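Local coordinates for leucine-rich repeat protein (Bacteroides thetaiotaomicron, PDB 4ECN), which is of unknown function but, as an extracellular leucine-rich repeat protein, probably binds other proteins, at residues N399-D402 and L403-D406; E413-P416 and I417-D420; Q686-T690 and E691-T695. All blocks are in the same frame, centred on the assembly; numbering follows the deposited sequence.

Overall arrangement
Along the chain the three contacts come in series: interaction 1, interaction 2, then, far downstream, interaction 3. The first two belong to the long excursion between strands 351-353 and 452-456. Interaction 1 starts helix 402-409, and interaction 2 lies on the extended chain that returns past that helix. Their centres are about 11 Å apart, and Ile417 of interaction 2 touches Gln405 of interaction 1. Interaction 3 opens helix 690-694, in the connection from strand 675-679 to strand 701-703, with its centre about 23 Å from that of interaction 1. Leu400 of interaction 1 rests on strand 701-703, so the inserted segment packs on the same parallel repeat sheet to which the strands flanking interaction 3 belong.

Interaction 1: N399-D402 and L403-D406; sequences NLSD and LLQD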
ATOM      1  N   ASN A 399      21.163  -4.688  16.090  1.00 37.29           N
ATOM      2  CA  ASN A 399      21.796  -6.001  16.275  1.00 36.93           C
ATOM      3  C   ASN A 399      22.745  -5.961  17.507  1.00 42.48           C
ATOM      4  O   ASN A 399      23.292  -6.993  17.922  1.00 41.83           O
ATOM      5  CB  ASN A 399      22.547  -6.429  15.002  1.00 35.74           C
ATOM      6  CG  ASN A 399      21.702  -6.541  13.734  1.00 56.28           C
ATOM      7  OD1 ASN A 399      22.166  -6.218  12.645  1.00 50.10           O
ATOM      8  ND2 ASN A 399      20.454  -7.006  13.815  1.00 46.34           N
ATOM      9  N   LEU A 400      22.929  -4.753  18.087  1.00 40.02           N
ATOM     10  CA  LEU A 400      23.710  -4.549  19.298  1.00 40.07           C
ATOM     11  C   LEU A 400      22.863  -4.879  20.481  1.00 46.49           C
ATOM     12  O   LEU A 400      21.630  -4.896  20.370  1.00 47.35           O
ATOM     13  CB  LEU A 400      24.208  -3.099  19.392  1.00 40.05           C
ATOM     14  CG  LEU A 400      25.215  -2.598  18.346  1.00 43.95           C
ATOM     15  CD1 LEU A 400      25.298  -1.096  18.372  1.00 43.47           C
ATOM     16  CD2 LEU A 400      26.591  -3.141  18.613  1.00 45.34           C
ATOM     17  N   SER A 401      23.496  -5.102  21.632  1.00 43.88           N
ATOM     18  CA  SER A 401      22.797  -5.366  22.891  1.00 43.27           C
ATOM     19  C   SER A 401      22.030  -4.147  23.340  1.00 48.30           C
ATOM     20  O   SER A 401      22.398  -3.022  22.959  1.00 46.58           O
ATOM     21  CB  SER A 401      23.789  -5.760  23.978  1.00 45.93           C
ATOM     22  OG  SER A 401      24.684  -4.704  24.296  1.00 52.37           O
ATOM     23  N   ASP A 402      21.030  -4.352  24.230  1.00 46.78           N
ATOM     24  CA  ASP A 402      20.251  -3.243  24.771  1.00 47.15           C
ATOM     25  C   ASP A 402      21.187  -2.264  25.458  1.00 51.07           C
ATOM     26  O   ASP A 402      21.074  -1.087  25.162  1.00 52.88           O
ATOM     27  CB  ASP A 402      19.134  -3.716  25.701  1.00 50.18           C
ATOM     28  CG  ASP A 402      17.980  -4.411  24.973  1.00 67.34           C
ATOM     29  OD1 ASP A 402      18.217  -4.983  23.871  1.00 68.23           O
ATOM     30  OD2 ASP A 402      16.852  -4.421  25.523  1.00 74.59           O
ATOM     31  N   LEU A 403      22.198  -2.735  26.219  1.00 46.21           N
ATOM     32  CA  LEU A 403      23.218  -1.873  26.840  1.00 44.86           C
ATOM     33  C   LEU A 403      23.873  -0.914  25.824  1.00 49.20           C
ATOM     34  O   LEU A 403      23.919   0.298  26.082  1.00 48.99           O
ATOM     35  CB  LEU A 403      24.321  -2.733  27.504  1.00 44.28           C
ATOM     36  CG  LEU A 403      25.690  -2.062  27.792  1.00 47.91           C
ATOM     37  CD1 LEU A 403      25.602  -0.964  28.840  1.00 47.15           C
ATOM     38  CD2 LEU A 403      26.712  -3.080  28.206  1.00 50.43           C
ATOM     39  N   LEU A 404      24.389  -1.463  24.691  1.00 45.32           N
ATOM     40  CA  LEU A 404      25.132  -0.695  23.692  1.00 44.86           C
ATOM     41  C   LEU A 404      24.216   0.254  22.934  1.00 47.72           C
ATOM     42  O   LEU A 404      24.657   1.334  22.555  1.00 48.33           O
ATOM     43  CB  LEU A 404      25.892  -1.610  22.714  1.00 44.86           C
ATOM     44  CG  LEU A 404      26.955  -2.560  23.344  1.00 48.77           C
ATOM     45  CD1 LEU A 404      27.795  -3.205  22.306  1.00 48.12           C
ATOM     46  CD2 LEU A 404      27.880  -1.833  24.289  1.00 50.76           C
ATOM     47  N   GLN A 405      22.943  -0.089  22.791  1.00 43.20           N
ATOM     48  CA  GLN A 405      21.990   0.790  22.122  1.00 42.22           C
ATOM     49  C   GLN A 405      21.681   1.970  23.003  1.00 47.42           C
ATOM     50  O   GLN A 405      21.725   3.087  22.528  1.00 47.99           O
ATOM     51  CB  GLN A 405      20.713   0.046  21.749  1.00 43.02           C
ATOM     52  CG  GLN A 405      20.903  -1.035  20.683  1.00 41.05           C
ATOM     53  CD  GLN A 405      19.573  -1.522  20.193  1.00 49.05           C
ATOM     54  OE1 GLN A 405      18.628  -0.750  19.999  1.00 49.71           O
ATOM     55  NE2 GLN A 405      19.481  -2.804  19.944  1.00 40.21           N
ATOM     56  N   ASP A 406      21.443   1.729  24.299  1.00 45.45           N
ATOM     57  CA  ASP A 406      21.169   2.740  25.313  1.00 45.82           C
ATOM     58  C   ASP A 406      22.311   3.744  25.348  1.00 50.43           C
ATOM     59  O   ASP A 406      22.060   4.941  25.216  1.00 50.19           O
ATOM     60  CB  ASP A 406      20.957   2.075  26.681  1.00 47.79           C
ATOM     61  CG  ASP A 406      19.711   1.203  26.743  1.00 68.03           C
ATOM     62  OD1 ASP A 406      18.824   1.354  25.848  1.00 70.53           O
ATOM     63  OD2 ASP A 406      19.611   0.369  27.683  1.00 76.65           O
TER
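Ser401 meets Leu404 and Gln405 where the chain turns into helix 402-409, and hydrogen bonds carry most of this local contact. With chi1 at 64°, the Ser401 hydroxyl is set to turn back on the first helical turn, where its OG accepts from Leu404 N at 3.3 Å, a classic N-cap. The same OG is also hydrogen-bonded to Asp759, which ties the cap to a neighbouring strand. Backbone bonds follow: Gln405 N donates to Ser401 O at 3.0 Å, and Asp406 N to Asp402 O at 3.0 Å. Gln405 adds a side-chain bond that reaches back before the cap, its NE2 lying 3.0 Å from Leu400 O. That N-H points almost straight at the oxygen, which lies in the plane of the Gln405 amide, while the donor stands 41° above the carbonyl plane of Leu400. An alanine here would remove the amide and would probably leave the Leu400 carbonyl without this donor, so that the chain leading into the cap is held less firmly.

The apolar part is a leucine pair. Leu400 and Leu404 cross at about a right angle, with CD2 of Leu400 3.9 Å from CD1 of Leu404.

Both leucines lie on strand 732-734; Leu400 also reaches strand 701-703, and Leu404 strand 757-759, so the start of the helix sits against the parallel repeat sheet.

Interaction 2: E413-P416 and I417-D420; sequences EMKP and IKKD
Lys415 and Lys418 make a surface contact between like-charged side chains three residues apart, on an extended loop that runs from helix 402-409 toward strand 436-440. The two chains cross at about a right angle. Lys415 is stretched out beyond CG, whereas Lys418 is bent twice, and its last bend (chi4 58°) turns the ammonium back toward its partner. NZ of Lys418 thereby comes alongside the far end of Lys415, 3.4 Å from its CD, and the two NZ atoms of Lys415 and Lys418 are modelled 3.1 Å apart. Both are donors, so nothing bonds them to each other. At 2.8 Å resolution the exact placing of exposed lysine ends, and with it this separation, is uncertain, and the closeness is better read as a shared side of the loop than as an attraction.

The backbone explains that shared side. Lys415 and Pro416 have phi and psi values near those of a polyproline-II helix, which has about three residues per turn and so brings the first and fourth residues round to the same side.

Ile417 takes another direction, packing on Gln405 and Ile408 of helix 402-409. Polar bonds fix the loop as well: Ile417 N to Asn409 OD1, Lys418 N to Asp395 OD2, and Lys415 O to Arg397 NH1.

What results is an extended connection, polyproline-like at Lys415 and Pro416, laid along a helix in an excursion from the leucine-rich repeat fold, with Ile417 turned in toward the helix and two lysines left at the surface.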
ATOM      1  N   GLU A 413      26.818  12.855  20.496  1.00 79.20           N
ATOM      2  CA  GLU A 413      27.862  12.825  19.458  1.00 79.81           C
ATOM      3  C   GLU A 413      27.556  11.771  18.360  1.00 81.80           C
ATOM      4  O   GLU A 413      28.292  11.702  17.372  1.00 82.32           O
ATOM      5  CB  GLU A 413      29.252  12.525  20.058  1.00 81.96           C
ATOM      6  CG  GLU A 413      29.808  13.539  21.047  1.00 97.42           C
ATOM      7  CD  GLU A 413      31.189  13.168  21.566  1.00127.09           C
ATOM      8  OE1 GLU A 413      31.318  12.138  22.270  1.00124.67           O
ATOM      9  OE2 GLU A 413      32.147  13.917  21.263  1.00121.49           O
HETATM   10  N   MSE A 414      26.512  10.925  18.556  1.00 75.30           N
HETATM   11  CA  MSE A 414      26.102   9.868  17.622  1.00 73.16           C
HETATM   12  C   MSE A 414      24.600   9.975  17.339  1.00 73.77           C
HETATM   13  O   MSE A 414      23.842  10.372  18.228  1.00 72.60           O
HETATM   14  CB  MSE A 414      26.457   8.478  18.180  1.00 75.09           C
HETATM   15  CG  MSE A 414      27.971   8.220  18.306  1.00 83.17           C
HETATM   16 SE   MSE A 414      28.444   6.709  19.527  0.75 92.25          SE
HETATM   17  CE  MSE A 414      30.437   6.870  19.592  1.00 89.34           C
ATOM     18  N   LYS A 415      24.170   9.644  16.099  1.00 68.73           N
ATOM     19  CA  LYS A 415      22.757   9.729  15.712  1.00 67.83           C
ATOM     20  C   LYS A 415      21.928   8.650  16.448  1.00 68.87           C
ATOM     21  O   LYS A 415      22.441   7.547  16.664  1.00 68.61           O
ATOM     22  CB  LYS A 415      22.561   9.621  14.185  1.00 71.20           C
ATOM     23  CG  LYS A 415      22.920   8.284  13.545  1.00 94.84           C
ATOM     24  CD  LYS A 415      22.237   8.124  12.182  1.00108.82           C
ATOM     25  CE  LYS A 415      22.329   6.708  11.652  1.00117.97           C
ATOM     26  NZ  LYS A 415      21.466   6.498  10.460  1.00124.68           N
ATOM     27  N   PRO A 416      20.671   8.948  16.869  1.00 62.08           N
ATOM     28  CA  PRO A 416      19.885   7.939  17.611  1.00 60.22           C
ATOM     29  C   PRO A 416      19.542   6.717  16.764  1.00 61.41           C
ATOM     30  O   PRO A 416      19.472   6.803  15.529  1.00 61.28           O
ATOM     31  CB  PRO A 416      18.609   8.693  18.004  1.00 61.92           C
ATOM     32  CG  PRO A 416      18.507   9.803  17.043  1.00 66.70           C
ATOM     33  CD  PRO A 416      19.919  10.210  16.727  1.00 62.97           C
ATOM     34  N   ILE A 417      19.323   5.577  17.437  1.00 54.54           N
ATOM     35  CA  ILE A 417      19.018   4.325  16.757  1.00 51.67           C
ATOM     36  C   ILE A 417      17.507   4.309  16.468  1.00 56.13           C
ATOM     37  O   ILE A 417      16.684   4.470  17.377  1.00 56.07           O
ATOM     38  CB  ILE A 417      19.517   3.098  17.560  1.00 52.38           C
ATOM     39  CG1 ILE A 417      21.024   3.251  17.867  1.00 50.78           C
ATOM     40  CG2 ILE A 417      19.245   1.812  16.778  1.00 52.55           C
ATOM     41  CD1 ILE A 417      21.602   2.339  18.798  1.00 48.09           C
ATOM     42  N   LYS A 418      17.180   4.163  15.164  1.00 52.20           N
ATOM     43  CA  LYS A 418      15.840   4.148  14.579  1.00 52.15           C
ATOM     44  C   LYS A 418      15.154   2.799  14.790  1.00 57.50           C
ATOM     45  O   LYS A 418      15.551   1.833  14.128  1.00 58.18           O
ATOM     46  CB  LYS A 418      15.935   4.443  13.062  1.00 54.79           C
ATOM     47  CG  LYS A 418      16.558   5.779  12.680  1.00 74.67           C
ATOM     48  CD  LYS A 418      17.399   5.650  11.397  1.00 87.69           C
ATOM     49  CE  LYS A 418      18.039   6.956  10.957  1.00101.43           C
ATOM     50  NZ  LYS A 418      18.930   7.562  11.995  1.00102.30           N
ATOM     51  N   LYS A 419      14.097   2.728  15.658  1.00 53.75           N
ATOM     52  CA  LYS A 419      13.341   1.482  15.943  1.00 53.26           C
ATOM     53  C   LYS A 419      12.912   0.764  14.638  1.00 56.07           C
ATOM     54  O   LYS A 419      12.701   1.424  13.609  1.00 54.21           O
ATOM     55  CB  LYS A 419      12.092   1.721  16.835  1.00 55.71           C
ATOM     56  CG  LYS A 419      11.016   2.627  16.242  1.00 78.89           C
ATOM     57  CD  LYS A 419       9.740   2.662  17.077  1.00 92.66           C
ATOM     58  CE  LYS A 419       8.746   3.670  16.527  1.00104.31           C
ATOM     59  NZ  LYS A 419       7.519   3.781  17.366  1.00110.69           N
ATOM     60  N   ASP A 420      12.813  -0.582  14.682  1.00 53.36           N
ATOM     61  CA  ASP A 420      12.413  -1.316  13.490  1.00 53.87           C
ATOM     62  C   ASP A 420      10.903  -1.112  13.266  1.00 61.19           C
ATOM     63  O   ASP A 420      10.049  -1.608  14.020  1.00 61.43           O
ATOM     64  CB  ASP A 420      12.790  -2.803  13.549  1.00 55.08           C
ATOM     65  CG  ASP A 420      12.493  -3.560  12.269  1.00 63.03           C
ATOM     66  OD1 ASP A 420      12.294  -2.905  11.222  1.00 64.91           O
ATOM     67  OD2 ASP A 420      12.507  -4.800  12.301  1.00 67.01           O
TER

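Interaction 3: Q686-T690 and E691-T695; sequences QKFPT and ELFAT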
ATOM      1  N   GLN A 686      36.011 -18.076  14.834  1.00 42.53           N
ATOM      2  CA  GLN A 686      36.863 -18.534  15.927  1.00 41.18           C
ATOM      3  C   GLN A 686      38.068 -17.626  16.086  1.00 43.22           C
ATOM      4  O   GLN A 686      38.588 -17.512  17.187  1.00 43.13           O
ATOM      5  CB  GLN A 686      37.306 -19.969  15.675  1.00 42.64           C
ATOM      6  CG  GLN A 686      36.628 -20.941  16.605  1.00 52.55           C
ATOM      7  CD  GLN A 686      36.824 -22.368  16.178  1.00 68.17           C
ATOM      8  OE1 GLN A 686      36.154 -22.865  15.262  1.00 57.67           O
ATOM      9  NE2 GLN A 686      37.670 -23.084  16.897  1.00 64.39           N
ATOM     10  N   LYS A 687      38.499 -16.986  14.981  1.00 39.41           N
ATOM     11  CA  LYS A 687      39.618 -16.058  14.887  1.00 39.39           C
ATOM     12  C   LYS A 687      39.073 -14.668  14.582  1.00 45.48           C
ATOM     13  O   LYS A 687      38.344 -14.478  13.607  1.00 45.56           O
ATOM     14  CB  LYS A 687      40.638 -16.528  13.810  1.00 42.50           C
ATOM     15  CG  LYS A 687      42.084 -15.981  13.987  1.00 65.85           C
ATOM     16  CD  LYS A 687      42.364 -14.599  13.317  1.00 79.84           C
ATOM     17  CE  LYS A 687      43.509 -13.783  13.915  1.00 81.13           C
ATOM     18  NZ  LYS A 687      43.156 -13.160  15.234  1.00 80.21           N
ATOM     19  N   PHE A 688      39.407 -13.698  15.434  1.00 44.11           N
ATOM     20  CA  PHE A 688      38.981 -12.305  15.304  1.00 43.82           C
ATOM     21  C   PHE A 688      39.373 -11.762  13.886  1.00 49.18           C
ATOM     22  O   PHE A 688      40.489 -12.032  13.427  1.00 50.51           O
ATOM     23  CB  PHE A 688      39.595 -11.480  16.428  1.00 45.26           C
ATOM     24  CG  PHE A 688      39.205 -10.033  16.366  1.00 46.79           C
ATOM     25  CD1 PHE A 688      39.961  -9.125  15.633  1.00 49.02           C
ATOM     26  CD2 PHE A 688      38.068  -9.574  17.024  1.00 49.00           C
ATOM     27  CE1 PHE A 688      39.587  -7.791  15.559  1.00 49.48           C
ATOM     28  CE2 PHE A 688      37.723  -8.224  16.988  1.00 50.79           C
ATOM     29  CZ  PHE A 688      38.473  -7.347  16.239  1.00 48.34           C
ATOM     30  N   PRO A 689      38.474 -11.030  13.170  1.00 43.12           N
ATOM     31  CA  PRO A 689      38.774 -10.650  11.780  1.00 41.77           C
ATOM     32  C   PRO A 689      39.774  -9.490  11.632  1.00 44.96           C
ATOM     33  O   PRO A 689      39.448  -8.427  11.092  1.00 44.53           O
ATOM     34  CB  PRO A 689      37.405 -10.268  11.230  1.00 43.01           C
ATOM     35  CG  PRO A 689      36.655  -9.792  12.406  1.00 47.17           C
ATOM     36  CD  PRO A 689      37.098 -10.640  13.544  1.00 43.33           C
ATOM     37  N   THR A 690      41.033  -9.751  12.009  1.00 42.52           N
ATOM     38  CA  THR A 690      42.183  -8.832  11.884  1.00 43.19           C
ATOM     39  C   THR A 690      42.248  -8.243  10.452  1.00 47.31           C
ATOM     40  O   THR A 690      42.522  -7.054  10.263  1.00 47.04           O
ATOM     41  CB  THR A 690      43.475  -9.606  12.227  1.00 48.01           C
ATOM     42  OG1 THR A 690      43.327 -10.205  13.516  1.00 47.13           O
ATOM     43  CG2 THR A 690      44.719  -8.734  12.191  1.00 44.14           C
ATOM     44  N   GLU A 691      41.948  -9.103   9.469  1.00 43.17           N
ATOM     45  CA  GLU A 691      41.856  -8.863   8.031  1.00 43.06           C
ATOM     46  C   GLU A 691      41.133  -7.563   7.705  1.00 45.55           C
ATOM     47  O   GLU A 691      41.432  -6.944   6.689  1.00 46.74           O
ATOM     48  CB  GLU A 691      41.096 -10.024   7.371  1.00 44.58           C
ATOM     49  CG  GLU A 691      41.485 -11.401   7.897  1.00 57.84           C
ATOM     50  CD  GLU A 691      40.667 -11.970   9.040  1.00 74.79           C
ATOM     51  OE1 GLU A 691      39.468 -12.253   8.823  1.00 53.17           O
ATOM     52  OE2 GLU A 691      41.250 -12.239  10.116  1.00 76.42           O
ATOM     53  N   LEU A 692      40.147  -7.182   8.532  1.00 38.86           N
ATOM     54  CA  LEU A 692      39.380  -5.968   8.335  1.00 37.79           C
ATOM     55  C   LEU A 692      40.195  -4.727   8.706  1.00 44.95           C
ATOM     56  O   LEU A 692      40.157  -3.733   8.004  1.00 46.63           O
ATOM     57  CB  LEU A 692      38.108  -6.023   9.174  1.00 36.60           C
ATOM     58  CG  LEU A 692      37.081  -7.102   8.837  1.00 40.28           C
ATOM     59  CD1 LEU A 692      35.934  -7.100   9.851  1.00 40.06           C
ATOM     60  CD2 LEU A 692      36.526  -6.921   7.453  1.00 39.69           C
ATOM     61  N   PHE A 693      40.947  -4.790   9.788  1.00 42.13           N
ATOM     62  CA  PHE A 693      41.718  -3.679  10.308  1.00 42.32           C
ATOM     63  C   PHE A 693      43.029  -3.525   9.533  1.00 45.79           C
ATOM     64  O   PHE A 693      43.384  -2.406   9.130  1.00 44.88           O
ATOM     65  CB  PHE A 693      41.952  -3.907  11.811  1.00 44.45           C
ATOM     66  CG  PHE A 693      40.619  -3.988  12.525  1.00 45.82           C
ATOM     67  CD1 PHE A 693      39.883  -2.834  12.790  1.00 49.18           C
ATOM     68  CD2 PHE A 693      40.047  -5.218  12.825  1.00 47.86           C
ATOM     69  CE1 PHE A 693      38.618  -2.909  13.375  1.00 49.81           C
ATOM     70  CE2 PHE A 693      38.783  -5.293  13.411  1.00 50.84           C
ATOM     71  CZ  PHE A 693      38.085  -4.138  13.705  1.00 48.95           C
ATOM     72  N   ALA A 694      43.704  -4.657   9.263  1.00 41.46           N
ATOM     73  CA  ALA A 694      44.937  -4.714   8.495  1.00 40.16           C
ATOM     74  C   ALA A 694      44.752  -4.055   7.135  1.00 45.08           C
ATOM     75  O   ALA A 694      45.691  -3.436   6.648  1.00 46.04           O
ATOM     76  CB  ALA A 694      45.373  -6.151   8.330  1.00 40.52           C
ATOM     77  N   THR A 695      43.528  -4.108   6.565  1.00 41.66           N
ATOM     78  CA  THR A 695      43.211  -3.524   5.252  1.00 42.16           C
ATOM     79  C   THR A 695      42.673  -2.060   5.364  1.00 46.55           C
ATOM     80  O   THR A 695      42.218  -1.486   4.361  1.00 46.75           O
ATOM     81  CB  THR A 695      42.207  -4.395   4.493  1.00 45.46           C
ATOM     82  OG1 THR A 695      41.092  -4.686   5.322  1.00 44.59           O
ATOM     83  CG2 THR A 695      42.803  -5.667   4.019  1.00 43.01           C
TER
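Phe693 reaches back from a short, weakly bonded helical turn to meet Phe688, and its side chain can be followed outward from the backbone. CB lies 3.6 Å from Thr690 O, which also comes to the edge of the Phe693 ring, near its plane. With CG beside the backbone N (chi1 -60°), the ring is carried toward the start of the segment. CD2 comes 3.7 Å from Pro689 O. Further out, CE2 meets CE1 of Phe688 at 3.4 Å, and CZ ends 4.1 Å from CZ of Phe688. The two rings meet rim to rim, neither over the face of the other, with their planes 13° apart and their centroids separated by 5.6 Å. One face of the Phe688 ring is instead covered by Pro689 CD, toward its rim.

Pro689 sits at the centre of an inverse gamma turn, closed by the bond from Thr690 N to Phe688 O. The turn leads straight into the helix: Pro689 O accepts from Leu692 N, and Thr690 O from Ala694 N at 2.9 Å. CB of Pro689 also packs 3.8 Å from CD1 of Leu692. Glu691 is bent at chi2 (93°), which folds its carboxylate back over CA of Pro689 instead of letting it extend away from the turn.

Helix 690-694 lies in the connection from strand 675-679 to strand 701-703, neighbours in the parallel repeat sheet. Phe688 packs on Leu704, just past the second strand, and Leu692 on Tyr670, just before the first; Thr690 OG1 is hydrogen-bonded to Ser716 O in the loop that follows strand 701-703.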